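Local coordinates for ornithine decarboxylase (PDB 4AIB), which probably catalyses, as a pyridoxal-phosphate-dependent homodimer, the decarboxylation of L-ornithine to putrescine, the entry step of polyamine synthesis, at residues F75-L80 against E94-S99; E82-L87 against S112-N117; T101-N106 against T119-I124. One frame throughout, in Å; residues are numbered along the deposited sequence.

Contact 1: F75-L80 against E94-S99; sequences FDCASL and EDITYS
Phe75, Asp76 and Cys77 pair in parallel register with Ile96, Thr97 and Tyr98, the strand axes 4.8 Å apart at closest and 23° from parallel. The ladder has the parallel zigzag: Phe75 N donates to Asp95 O, Phe75 O receives Thr97 N at 2.8 Å, and Cys77 N donates to Thr97 O at 3.1 Å. Beyond these the pairing fades, for Ser99 N reaches Cys77 O at a bent 121°, a weak bond at the inverse gamma turn centred on Tyr98.

Two sheet faces carry different chemistry. On that of Phe75 and Cys77, Ile96 fits between the two: its CG1 lies 4.1 Å from Phe75 CB, and its CG2 branch lies 3.7 Å from Cys77 SG. The Tyr98 ring, whose CG stands anti to the backbone N (chi1 -167°), is carried along the chain leaving the partner strand and turns its edge to the carbonyl oxygens of Cys77 and Ala78, with CE1 3.2 Å from Ala78 O. Ile83 and Val86 of helix 80-88 cover this apolar face. Asp76 projects from the other face, where Ser99 OG sits 2.9 Å from both OD1 and OD2 of Asp76 in weak bonds. The Glu257 carboxylate lies close to that of Asp76.

Strand, helix 80-88 and strand form a beta-alpha-beta crossover of the TIM-type barrel, whose Ala78 lies beside Lys57, the predicted cofactor lysine, and packs on Cys334 of the second subunit.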
loop_
_atom_site.group_PDB
_atom_site.type_symbol
_atom_site.label_atom_id
_atom_site.label_comp_id
_atom_site.label_asym_id
_atom_site.label_seq_id
_atom_site.Cartn_x
_atom_site.Cartn_y
_atom_site.Cartn_z
ATOM N N PHE A 75 22.507 -7.922 -7.095
ATOM C CA PHE A 75 21.219 -7.234 -7.162
ATOM C C PHE A 75 20.068 -8.129 -7.593
ATOM O O PHE A 75 20.139 -8.807 -8.618
ATOM C CB PHE A 75 21.315 -5.999 -8.061
ATOM C CG PHE A 75 22.241 -4.946 -7.532
ATOM C CD1 PHE A 75 21.811 -4.046 -6.564
ATOM C CD2 PHE A 75 23.554 -4.863 -7.989
ATOM C CE1 PHE A 75 22.668 -3.078 -6.068
ATOM C CE2 PHE A 75 24.414 -3.894 -7.498
ATOM C CZ PHE A 75 23.969 -3.001 -6.537
ATOM N N ASP A 76 19.009 -8.110 -6.788
ATOM C CA ASP A 76 17.809 -8.891 -7.037
ATOM C C ASP A 76 16.673 -7.966 -7.469
ATOM O O ASP A 76 16.111 -7.230 -6.654
ATOM C CB ASP A 76 17.422 -9.665 -5.777
ATOM C CG ASP A 76 16.397 -10.736 -6.045
ATOM O OD1 ASP A 76 16.695 -11.649 -6.841
ATOM O OD2 ASP A 76 15.291 -10.662 -5.470
ATOM N N CYS A 77 16.344 -8.001 -8.756
ATOM C CA CYS A 77 15.365 -7.077 -9.318
ATOM C C CYS A 77 14.091 -7.784 -9.767
ATOM O O CYS A 77 14.142 -8.770 -10.507
ATOM C CB CYS A 77 15.985 -6.283 -10.467
ATOM S SG CYS A 77 17.465 -5.359 -9.995
ATOM N N ALA A 78 12.955 -7.264 -9.308
ATOM C CA ALA A 78 11.646 -7.847 -9.597
ATOM C C ALA A 78 11.014 -7.259 -10.856
ATOM O O ALA A 78 10.330 -7.964 -11.599
ATOM C CB ALA A 78 10.716 -7.675 -8.405
ATOM N N SER A 79 11.242 -5.967 -11.086
ATOM C CA SER A 79 10.685 -5.270 -12.242
ATOM C C SER A 79 11.783 -4.662 -13.113
ATOM O O SER A 79 12.961 -4.692 -12.748
ATOM C CB SER A 79 9.711 -4.180 -11.786
ATOM O OG SER A 79 10.379 -3.171 -11.046
ATOM N N LEU A 80 11.386 -4.114 -14.260
ATOM C CA LEU A 80 12.305 -3.419 -15.163
ATOM C C LEU A 80 12.818 -2.115 -14.551
ATOM O O LEU A 80 13.967 -1.728 -14.776
ATOM C CB LEU A 80 11.627 -3.150 -16.513
ATOM C CG LEU A 80 12.371 -2.379 -17.611
ATOM C CD1 LEU A 80 13.605 -3.128 -18.098
ATOM C CD2 LEU A 80 11.433 -2.084 -18.771
ATOM N N GLU A 94 25.690 -8.134 -15.102
ATOM C CA GLU A 94 25.994 -9.513 -14.704
ATOM C C GLU A 94 25.714 -9.764 -13.222
ATOM O O GLU A 94 25.382 -10.883 -12.826
ATOM C CB GLU A 94 27.448 -9.872 -15.034
ATOM C CG GLU A 94 27.729 -10.086 -16.516
ATOM C CD GLU A 94 27.098 -11.354 -17.073
ATOM O OE1 GLU A 94 27.106 -12.394 -16.378
ATOM O OE2 GLU A 94 26.600 -11.313 -18.218
ATOM N N ASP A 95 25.849 -8.715 -12.412
ATOM C CA ASP A 95 25.572 -8.792 -10.978
ATOM C C ASP A 95 24.072 -8.824 -10.682
ATOM O O ASP A 95 23.659 -9.148 -9.566
ATOM C CB ASP A 95 26.226 -7.617 -10.242
ATOM C CG ASP A 95 27.742 -7.615 -10.367
ATOM O OD1 ASP A 95 28.360 -8.696 -10.261
ATOM O OD2 ASP A 95 28.317 -6.522 -10.562
ATOM N N ILE A 96 23.267 -8.490 -11.689
ATOM C CA ILE A 96 21.812 -8.427 -11.554
ATOM C C ILE A 96 21.161 -9.773 -11.880
ATOM O O ILE A 96 21.564 -10.458 -12.822
ATOM C CB ILE A 96 21.214 -7.325 -12.461
ATOM C CG1 ILE A 96 21.872 -5.970 -12.171
ATOM C CG2 ILE A 96 19.701 -7.234 -12.291
ATOM C CD1 ILE A 96 21.600 -4.905 -13.214
ATOM N N THR A 97 20.161 -10.148 -11.086
ATOM C CA THR A 97 19.324 -11.307 -11.392
ATOM C C THR A 97 17.842 -10.909 -11.457
ATOM O O THR A 97 17.258 -10.468 -10.467
ATOM C CB THR A 97 19.569 -12.498 -10.427
ATOM O OG1 THR A 97 18.564 -13.500 -10.631
ATOM C CG2 THR A 97 19.556 -12.058 -8.962
ATOM N N TYR A 98 17.251 -11.053 -12.640
ATOM C CA TYR A 98 15.856 -10.681 -12.860
ATOM C C TYR A 98 14.918 -11.704 -12.219
ATOM O O TYR A 98 14.413 -12.611 -12.886
ATOM C CB TYR A 98 15.580 -10.513 -14.361
ATOM C CG TYR A 98 14.264 -9.845 -14.714
ATOM C CD1 TYR A 98 13.500 -9.186 -13.747
ATOM C CD2 TYR A 98 13.801 -9.842 -16.028
ATOM C CE1 TYR A 98 12.303 -8.570 -14.077
ATOM C CE2 TYR A 98 12.607 -9.223 -16.368
ATOM C CZ TYR A 98 11.862 -8.591 -15.390
ATOM O OH TYR A 98 10.677 -7.976 -15.719
ATOM N N SER A 99 14.699 -11.542 -10.916
ATOM C CA SER A 99 13.880 -12.464 -10.132
ATOM C C SER A 99 12.390 -12.154 -10.254
ATOM O O SER A 99 11.786 -11.550 -9.362
ATOM C CB SER A 99 14.313 -12.461 -8.663
ATOM O OG SER A 99 14.117 -11.188 -8.071
#

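Contact 2: E82-L87 against S112-N117; sequences EIKEVL and SHLGIN
Ile83 and Leu87, one helical turn apart, meet Leu114 and Ile116 in a purely apolar first shell. The CG2 branch of Ile83 does the touching: chi1 of -75° sets CG1 beside the backbone N and CG2 opposite that N, and CG2 comes 3.7 Å from Ile116 CD1, the two side chains crossing at a slant. Leu87 offers a single methyl, CD1, which rests 3.8 Å from both CB and CG of Leu114. More loosely, Leu87 CD1 lies 4.4 Å from Ile116 CD1. At the solvent side Lys84 lends its methylene CG to Leu114 CD2 (3.8 Å), the two side chains running at about a right angle.

Further out, the chain leaves helix 105-114 at Gly115 with positive phi (112°); Leu114 before it and Ile116 after it both direct their CB at helix 80-88. Ala111 lies against both Ile83 and Ile116, while the barrel strands back the group: Cys77 and Tyr98 touch Ile83, Tyr98 touches Ile116, and Ile96 touches Leu87.

With no hydrogen bond between the segments, helix 80-88 and the C-terminal end of helix 105-114 with the loop after it are joined by apolar contacts, grading from the buried isoleucines to the exposed lysine.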
loop_
_atom_site.group_PDB
_atom_site.type_symbol
_atom_site.label_atom_id
_atom_site.label_comp_id
_atom_site.label_asym_id
_atom_site.label_seq_id
_atom_site.Cartn_x
_atom_site.Cartn_y
_atom_site.Cartn_z
ATOM N N GLU A 82 13.397 -1.570 -11.371
ATOM C CA GLU A 82 14.449 -1.980 -10.439
ATOM C C GLU A 82 15.734 -2.350 -11.179
ATOM O O GLU A 82 16.833 -2.086 -10.690
ATOM C CB GLU A 82 13.981 -3.153 -9.575
ATOM C CG GLU A 82 12.910 -2.795 -8.555
ATOM C CD GLU A 82 12.438 -3.986 -7.738
ATOM O OE1 GLU A 82 13.226 -4.939 -7.537
ATOM O OE2 GLU A 82 11.274 -3.966 -7.289
ATOM N N ILE A 83 15.580 -2.963 -12.353
ATOM C CA ILE A 83 16.704 -3.281 -13.238
ATOM C C ILE A 83 17.402 -1.998 -13.694
ATOM O O ILE A 83 18.628 -1.882 -13.608
ATOM C CB ILE A 83 16.244 -4.113 -14.463
ATOM C CG1 ILE A 83 15.972 -5.565 -14.059
ATOM C CG2 ILE A 83 17.274 -4.061 -15.586
ATOM C CD1 ILE A 83 15.260 -6.381 -15.118
ATOM N N LYS A 84 16.608 -1.034 -14.160
ATOM C CA LYS A 84 17.130 0.232 -14.672
ATOM C C LYS A 84 17.795 1.076 -13.589
ATOM O O LYS A 84 18.797 1.738 -13.854
ATOM C CB LYS A 84 16.029 1.039 -15.368
ATOM C CG LYS A 84 15.584 0.463 -16.705
ATOM C CD LYS A 84 14.769 1.462 -17.514
ATOM C CE LYS A 84 15.660 2.464 -18.234
ATOM N NZ LYS A 84 14.868 3.450 -19.021
ATOM N N GLU A 85 17.244 1.038 -12.376
ATOM C CA GLU A 85 17.795 1.787 -11.246
ATOM C C GLU A 85 19.222 1.347 -10.917
ATOM O O GLU A 85 20.092 2.182 -10.665
ATOM C CB GLU A 85 16.905 1.647 -10.007
ATOM C CG GLU A 85 17.186 2.690 -8.934
ATOM C CD GLU A 85 16.856 2.212 -7.532
ATOM O OE1 GLU A 85 15.728 1.722 -7.307
ATOM O OE2 GLU A 85 17.732 2.328 -6.650
ATOM N N VAL A 86 19.447 0.034 -10.927
ATOM C CA VAL A 86 20.766 -0.537 -10.653
ATOM C C VAL A 86 21.763 -0.180 -11.759
ATOM O O VAL A 86 22.888 0.237 -11.475
ATOM C CB VAL A 86 20.693 -2.070 -10.460
ATOM C CG1 VAL A 86 22.083 -2.657 -10.274
ATOM C CG2 VAL A 86 19.817 -2.419 -9.266
ATOM N N LEU A 87 21.333 -0.333 -13.011
ATOM C CA LEU A 87 22.170 -0.042 -14.178
ATOM C C LEU A 87 22.546 1.435 -14.292
ATOM O O LEU A 87 23.636 1.766 -14.762
ATOM C CB LEU A 87 21.484 -0.510 -15.466
ATOM C CG LEU A 87 21.382 -2.018 -15.714
ATOM C CD1 LEU A 87 20.367 -2.308 -16.806
ATOM C CD2 LEU A 87 22.734 -2.618 -16.067
ATOM N N SER A 112 16.742 -7.840 -21.969
ATOM C CA SER A 112 17.704 -8.479 -22.865
ATOM C C SER A 112 18.560 -7.443 -23.595
ATOM O O SER A 112 19.758 -7.652 -23.794
ATOM C CB SER A 112 16.983 -9.377 -23.873
ATOM O OG SER A 112 17.906 -10.087 -24.682
ATOM N N HIS A 113 17.936 -6.330 -23.981
ATOM C CA HIS A 113 18.630 -5.230 -24.653
ATOM C C HIS A 113 19.501 -4.448 -23.711
ATOM O O HIS A 113 20.518 -3.882 -24.118
ATOM C CB HIS A 113 17.635 -4.296 -25.338
ATOM C CG HIS A 113 16.832 -4.954 -26.439
ATOM N ND1 HIS A 113 17.380 -5.802 -27.330
ATOM C CD2 HIS A 113 15.485 -4.842 -26.779
ATOM C CE1 HIS A 113 16.432 -6.223 -28.188
ATOM N NE2 HIS A 113 15.274 -5.632 -27.852
ATOM N N LEU A 114 19.105 -4.407 -22.440
ATOM C CA LEU A 114 19.881 -3.723 -21.407
ATOM C C LEU A 114 21.086 -4.539 -20.945
ATOM O O LEU A 114 22.024 -3.991 -20.364
ATOM C CB LEU A 114 18.986 -3.342 -20.222
ATOM C CG LEU A 114 18.510 -1.885 -20.108
ATOM C CD1 LEU A 114 18.161 -1.256 -21.453
ATOM C CD2 LEU A 114 17.330 -1.794 -19.153
ATOM N N GLY A 115 21.056 -5.843 -21.210
ATOM C CA GLY A 115 22.189 -6.721 -20.922
ATOM C C GLY A 115 21.956 -7.729 -19.812
ATOM O O GLY A 115 22.898 -8.380 -19.357
ATOM N N ILE A 116 20.702 -7.857 -19.377
ATOM C CA ILE A 116 20.331 -8.808 -18.326
ATOM C C ILE A 116 20.398 -10.234 -18.868
ATOM O O ILE A 116 19.889 -10.521 -19.954
ATOM C CB ILE A 116 18.929 -8.501 -17.739
ATOM C CG1 ILE A 116 18.851 -7.054 -17.222
ATOM C CG2 ILE A 116 18.548 -9.501 -16.650
ATOM C CD1 ILE A 116 19.886 -6.677 -16.176
ATOM N N ASN A 117 21.033 -11.116 -18.099
ATOM C CA ASN A 117 21.340 -12.472 -18.543
ATOM C C ASN A 117 20.869 -13.568 -17.575
ATOM O O ASN A 117 21.031 -14.760 -17.850
ATOM C CB ASN A 117 22.849 -12.597 -18.789
ATOM C CG ASN A 117 23.203 -13.757 -19.699
ATOM O OD1 ASN A 117 22.657 -13.895 -20.794
ATOM N ND2 ASN A 117 24.132 -14.594 -19.251
#

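Contact 3: T101-N106 against T119-I124; sequences TFKPYN and TIVDSI
The Phe102 ring is approached at a slant by Asp122 OD1, 3.8 Å from CE2, and by Ser123 OG, 3.2 Å from CE1; ring and carboxylate planes stand 53° apart, which rules out a parallel stack. This is the C-terminal end of strand 118-121 in the TIM-type barrel, met by the loop that follows strand 96-98. The Asp122 carboxylate also lies against Thr101, whose CB is 3.2 Å from OD1, while OD2 forms a salt bridge with Arg277 of the second subunit and accepts from Gly159 N. Thr290 of that subunit packs on Phe102, so the carboxylate and the ring both belong to the dimer interface.

Nearer the start of the strand, Lys103 bends at chi3 (-81°) and chi4 (-68°) to bring NZ to Thr119 OG1, the two side chains meeting tip to tip at 3.1 Å. NZ bonds Gln100 O as well, and Thr119 OG1 is in turn bonded to Tyr98 O, a side-chain-to-backbone bond between strands 96-98 and 118-121. One water bridges the two segments: it donates to Thr101 O at 3.0 Å and accepts from Asp122 N and from Ser123 OG, each at 2.7 Å.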
loop_
_atom_site.group_PDB
_atom_site.type_symbol
_atom_site.label_atom_id
_atom_site.label_comp_id
_atom_site.label_asym_id
_atom_site.label_seq_id
_atom_site.Cartn_x
_atom_site.Cartn_y
_atom_site.Cartn_z
ATOM N N THR A 101 9.006 -14.427 -11.589
ATOM C CA THR A 101 8.466 -15.694 -12.083
ATOM C C THR A 101 7.616 -15.508 -13.337
ATOM O O THR A 101 7.684 -16.317 -14.263
ATOM C CB THR A 101 7.645 -16.428 -11.001
ATOM O OG1 THR A 101 6.691 -15.529 -10.422
ATOM C CG2 THR A 101 8.557 -16.965 -9.909
ATOM N N PHE A 102 6.825 -14.438 -13.364
ATOM C CA PHE A 102 6.006 -14.114 -14.528
ATOM C C PHE A 102 6.278 -12.691 -15.014
ATOM O O PHE A 102 5.810 -11.712 -14.426
ATOM C CB PHE A 102 4.520 -14.338 -14.232
ATOM C CG PHE A 102 4.167 -15.777 -13.969
ATOM C CD1 PHE A 102 4.110 -16.696 -15.012
ATOM C CD2 PHE A 102 3.893 -16.216 -12.677
ATOM C CE1 PHE A 102 3.784 -18.023 -14.775
ATOM C CE2 PHE A 102 3.568 -17.542 -12.434
ATOM C CZ PHE A 102 3.514 -18.446 -13.484
ATOM N N LYS A 103 7.043 -12.601 -16.098
ATOM C CA LYS A 103 7.527 -11.329 -16.621
ATOM C C LYS A 103 6.642 -10.803 -17.748
ATOM O O LYS A 103 6.202 -11.579 -18.600
ATOM C CB LYS A 103 8.965 -11.481 -17.126
ATOM C CG LYS A 103 9.960 -11.925 -16.062
ATOM C CD LYS A 103 11.259 -12.441 -16.667
ATOM C CE LYS A 103 11.152 -13.886 -17.133
ATOM N NZ LYS A 103 11.004 -14.844 -16.000
ATOM N N PRO A 104 6.369 -9.482 -17.752
ATOM C CA PRO A 104 5.709 -8.851 -18.894
ATOM C C PRO A 104 6.608 -8.929 -20.122
ATOM O O PRO A 104 7.832 -8.816 -19.998
ATOM C CB PRO A 104 5.541 -7.394 -18.448
ATOM C CG PRO A 104 5.609 -7.436 -16.960
ATOM C CD PRO A 104 6.590 -8.525 -16.653
ATOM N N TYR A 105 6.006 -9.129 -21.292
ATOM C CA TYR A 105 6.758 -9.329 -22.531
ATOM C C TYR A 105 7.660 -8.143 -22.871
ATOM O O TYR A 105 8.834 -8.329 -23.193
ATOM C CB TYR A 105 5.813 -9.627 -23.700
ATOM C CG TYR A 105 4.942 -10.849 -23.510
ATOM C CD1 TYR A 105 5.419 -12.121 -23.814
ATOM C CD2 TYR A 105 3.635 -10.730 -23.035
ATOM C CE1 TYR A 105 4.623 -13.243 -23.647
ATOM C CE2 TYR A 105 2.832 -11.848 -22.863
ATOM C CZ TYR A 105 3.331 -13.099 -23.170
ATOM O OH TYR A 105 2.544 -14.213 -23.004
ATOM N N ASN A 106 7.106 -6.934 -22.783
ATOM C CA ASN A 106 7.851 -5.705 -23.065
ATOM C C ASN A 106 9.064 -5.505 -22.157
ATOM O O ASN A 106 10.115 -5.037 -22.604
ATOM C CB ASN A 106 6.926 -4.482 -23.003
ATOM C CG ASN A 106 6.110 -4.426 -21.726
ATOM O OD1 ASN A 106 6.623 -4.101 -20.657
ATOM N ND2 ASN A 106 4.825 -4.734 -21.835
ATOM N N THR A 119 17.594 -14.896 -15.071
ATOM C CA THR A 119 16.185 -14.804 -14.676
ATOM C C THR A 119 15.664 -16.114 -14.065
ATOM O O THR A 119 16.355 -17.132 -14.087
ATOM C CB THR A 119 15.286 -14.355 -15.852
ATOM O OG1 THR A 119 13.963 -14.092 -15.372
ATOM C CG2 THR A 119 15.229 -15.422 -16.942
ATOM N N ILE A 120 14.446 -16.074 -13.524
ATOM C CA ILE A 120 13.848 -17.227 -12.842
ATOM C C ILE A 120 12.534 -17.667 -13.500
ATOM O O ILE A 120 11.798 -16.844 -14.052
ATOM C CB ILE A 120 13.650 -16.948 -11.330
ATOM C CG1 ILE A 120 14.992 -16.600 -10.671
ATOM C CG2 ILE A 120 13.014 -18.142 -10.624
ATOM C CD1 ILE A 120 14.889 -16.050 -9.264
ATOM N N VAL A 121 12.260 -18.971 -13.440
ATOM C CA VAL A 121 11.068 -19.578 -14.035
ATOM C C VAL A 121 10.448 -20.617 -13.094
ATOM O O VAL A 121 11.167 -21.363 -12.426
ATOM C CB VAL A 121 11.415 -20.247 -15.387
ATOM C CG1 VAL A 121 10.383 -21.294 -15.777
ATOM C CG2 VAL A 121 11.548 -19.202 -16.482
ATOM N N ASP A 122 9.116 -20.654 -13.043
ATOM C CA ASP A 122 8.392 -21.714 -12.330
ATOM C C ASP A 122 7.166 -22.241 -13.095
ATOM O O ASP A 122 6.220 -22.766 -12.496
ATOM C CB ASP A 122 8.033 -21.281 -10.896
ATOM C CG ASP A 122 7.026 -20.136 -10.844
ATOM O OD1 ASP A 122 6.882 -19.390 -11.835
ATOM O OD2 ASP A 122 6.379 -19.977 -9.788
ATOM N N SER A 123 7.197 -22.108 -14.421
ATOM C CA SER A 123 6.108 -22.572 -15.285
ATOM C C SER A 123 6.605 -22.959 -16.677
ATOM O O SER A 123 7.638 -22.467 -17.131
ATOM C CB SER A 123 5.025 -21.498 -15.407
ATOM O OG SER A 123 5.498 -20.384 -16.143
ATOM N N ILE A 124 5.855 -23.832 -17.348
ATOM C CA ILE A 124 6.167 -24.253 -18.718
ATOM C C ILE A 124 5.983 -23.105 -19.723
ATOM O O ILE A 124 6.676 -23.046 -20.743
ATOM C CB ILE A 124 5.351 -25.509 -19.133
ATOM C CG1 ILE A 124 5.843 -26.073 -20.474
ATOM C CG2 ILE A 124 3.854 -25.217 -19.171
ATOM C CD1 ILE A 124 5.417 -27.500 -20.751
HETATM O O HOH W 1 7.402 -19.254 -14.563
#

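In the fold
Contacts 1 and 3 are buried and polar in part, whereas contact 2 lies at the outer layer and is only partly buried. Contacts 1 and 2 share the unit built on helix 80-88: Ile83 CD1 lies 3.6 Å from Tyr98 CD1, so the strand ladder and the helix 80-88 packing have one apolar layer in common. Contacts 2 and 3 sit at the two ends of helix 105-114 and meet only through the continuity of the chain. Contact 1 is held by direct main-chain bonds; in contact 3, where a loop meets a strand end, the bonds come from a lysine side chain and a water. The second subunit reaches contacts 1 and 3 but not contact 2.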